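Local atomic coordinates of La protein (PDB entry 1S29), a protein that probably binds RNA, its N-terminal La motif being a winged-helix domain that mediates RNA binding through a conserved aromatic patch. Residues E48-L51 against T52-R55. Sequence-based numbering, arbitrary orientation.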
ATOM      1  N   GLU A  48      -4.843  -2.080   6.455  1.00  6.03           N
ATOM      2  CA  GLU A  48      -5.997  -1.339   6.946  1.00  7.11           C
ATOM      3  C   GLU A  48      -5.628   0.134   7.105  1.00  6.57           C
ATOM      4  O   GLU A  48      -6.485   1.004   6.992  1.00  6.34           O
ATOM      5  CB  GLU A  48      -6.541  -1.910   8.269  1.00  9.49           C
ATOM      6  CG  GLU A  48      -5.566  -1.973   9.424  1.00 10.31           C
ATOM      7  CD  GLU A  48      -6.226  -2.468  10.707  1.00 11.79           C
ATOM      8  OE1 GLU A  48      -7.115  -3.345  10.628  1.00 13.38           O
ATOM      9  OE2 GLU A  48      -5.856  -1.987  11.796  1.00 11.47           O
ATOM     10  N   THR A  49      -4.352   0.415   7.362  1.00  7.42           N
ATOM     11  CA  THR A  49      -3.920   1.795   7.494  1.00  6.33           C
ATOM     12  C   THR A  49      -3.975   2.432   6.118  1.00  7.20           C
ATOM     13  O   THR A  49      -4.386   3.585   5.976  1.00  8.54           O
ATOM     14  CB  THR A  49      -2.485   1.903   8.011  1.00  6.50           C
ATOM     15  OG1 THR A  49      -2.441   1.438   9.362  1.00  6.73           O
ATOM     16  CG2 THR A  49      -2.019   3.357   7.973  1.00  7.14           C
ATOM     17  N   LEU A  50      -3.550   1.679   5.107  1.00  6.52           N
ATOM     18  CA  LEU A  50      -3.561   2.201   3.744  1.00  6.79           C
ATOM     19  C   LEU A  50      -4.976   2.557   3.292  1.00  7.52           C
ATOM     20  O   LEU A  50      -5.176   3.511   2.542  1.00  7.31           O
ATOM     21  CB  LEU A  50      -2.934   1.191   2.783  1.00  8.76           C
ATOM     22  CG  LEU A  50      -1.444   0.928   3.021  1.00 12.54           C
ATOM     23  CD1 LEU A  50      -0.875   0.208   1.810  1.00 13.85           C
ATOM     24  CD2 LEU A  50      -0.699   2.231   3.253  1.00 14.60           C
ATOM     25  N   LEU A  51      -5.956   1.801   3.770  1.00  7.81           N
ATOM     26  CA  LEU A  51      -7.344   2.052   3.413  1.00  8.74           C
ATOM     27  C   LEU A  51      -7.838   3.420   3.882  1.00 11.05           C
ATOM     28  O   LEU A  51      -8.862   3.911   3.400  1.00 11.41           O
ATOM     29  CB  LEU A  51      -8.244   0.960   3.993  1.00  9.85           C
ATOM     30  CG  LEU A  51      -8.209  -0.402   3.299  1.00  9.15           C
ATOM     31  CD1 LEU A  51      -9.143  -1.358   4.012  1.00 12.81           C
ATOM     32  CD2 LEU A  51      -8.638  -0.246   1.850  1.00  9.40           C
ATOM     33  N   THR A  52      -7.117   4.038   4.815  1.00 10.11           N
ATOM     34  CA  THR A  52      -7.528   5.344   5.323  1.00 10.02           C
ATOM     35  C   THR A  52      -6.972   6.507   4.505  1.00 10.15           C
ATOM     36  O   THR A  52      -7.388   7.653   4.684  1.00 10.69           O
ATOM     37  CB  THR A  52      -7.111   5.537   6.797  1.00  9.94           C
ATOM     38  OG1 THR A  52      -5.689   5.706   6.885  1.00  9.46           O
ATOM     39  CG2 THR A  52      -7.541   4.331   7.631  1.00 10.51           C
ATOM     40  N   PHE A  53      -6.038   6.214   3.605  1.00  8.43           N
ATOM     41  CA  PHE A  53      -5.441   7.247   2.763  1.00  8.61           C
ATOM     42  C   PHE A  53      -6.361   7.533   1.582  1.00  9.51           C
ATOM     43  O   PHE A  53      -6.887   6.616   0.962  1.00  8.60           O
ATOM     44  CB  PHE A  53      -4.067   6.791   2.266  1.00  8.77           C
ATOM     45  CG  PHE A  53      -3.071   6.560   3.369  1.00  9.07           C
ATOM     46  CD1 PHE A  53      -1.854   5.946   3.099  1.00  7.71           C
ATOM     47  CD2 PHE A  53      -3.344   6.959   4.677  1.00 10.13           C
ATOM     48  CE1 PHE A  53      -0.923   5.732   4.115  1.00 10.41           C
ATOM     49  CE2 PHE A  53      -2.423   6.750   5.695  1.00 11.63           C
ATOM     50  CZ  PHE A  53      -1.209   6.134   5.414  1.00 10.87           C
ATOM     51  N   LYS A  54      -6.539   8.819   1.288  1.00 10.44           N
ATOM     52  CA  LYS A  54      -7.415   9.286   0.214  1.00 10.09           C
ATOM     53  C   LYS A  54      -7.326   8.589  -1.137  1.00  9.38           C
ATOM     54  O   LYS A  54      -8.353   8.220  -1.714  1.00  9.90           O
ATOM     55  CB  LYS A  54      -7.205  10.785  -0.021  1.00 11.37           C
ATOM     56  CG  LYS A  54      -8.021  11.324  -1.192  1.00 16.14           C
ATOM     57  CD  LYS A  54      -7.531  12.678  -1.680  1.00 19.40           C
ATOM     58  CE  LYS A  54      -8.330  13.107  -2.905  1.00 22.30           C
ATOM     59  NZ  LYS A  54      -7.862  14.384  -3.500  1.00 25.71           N
ATOM     60  N   ARG A  55      -6.113   8.428  -1.652  1.00  8.38           N
ATOM     61  CA  ARG A  55      -5.948   7.813  -2.964  1.00  9.61           C
ATOM     62  C   ARG A  55      -6.300   6.332  -2.992  1.00  8.65           C
ATOM     63  O   ARG A  55      -6.523   5.756  -4.059  1.00  9.54           O
ATOM     64  CB  ARG A  55      -4.526   8.050  -3.480  1.00 10.33           C
ATOM     65  CG  ARG A  55      -4.198   9.533  -3.621  1.00 12.52           C
ATOM     66  CD  ARG A  55      -2.902   9.758  -4.355  1.00 15.11           C
ATOM     67  NE  ARG A  55      -2.632  11.180  -4.539  1.00 15.97           N
ATOM     68  CZ  ARG A  55      -1.768  11.666  -5.424  1.00 17.55           C
ATOM     69  NH1 ARG A  55      -1.091  10.838  -6.213  1.00 18.67           N
ATOM     70  NH2 ARG A  55      -1.588  12.977  -5.525  1.00 18.76           N
TER
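Thr49 O is gripped twice by Thr52. Thr52 OG1 donates to Thr49 O over 2.7 Å and lies in the carbonyl plane. The amide N of Thr52 reaches Thr49 O at 3.0 Å, from above that plane. Here the helix 47-50 of the winged-helix La motif gives way to a type I beta turn, Leu50 to Phe53, that leads into helix 54-57. The chi1 of 71° sets Thr52 OG1 between its own N and carbonyl carbon, from where it reaches back to Thr49 O in helix 47-50. The turn is closed by Phe53 N, which donates to Leu50 O at 3.0 Å with an N-H...O angle of 158°. Phe53 is also the N-cap residue of the next helix. Its side chain turns back on helix 47-50, with Thr49 O and Leu50 CA over one face of the ring, both offset toward the rim. Leu50 CD2 meets CE1 of the Phe53 ring at 3.6 Å. Outside this stretch, Phe53 packs on Phe32 and Leu33 of helix 31-37 and meets the ring of Tyr21. Thr49 turns its OG1 to Ser46 OG in a hydrogen bond. The Thr49 methyl CG2 lies 3.9 Å from Phe53 CZ.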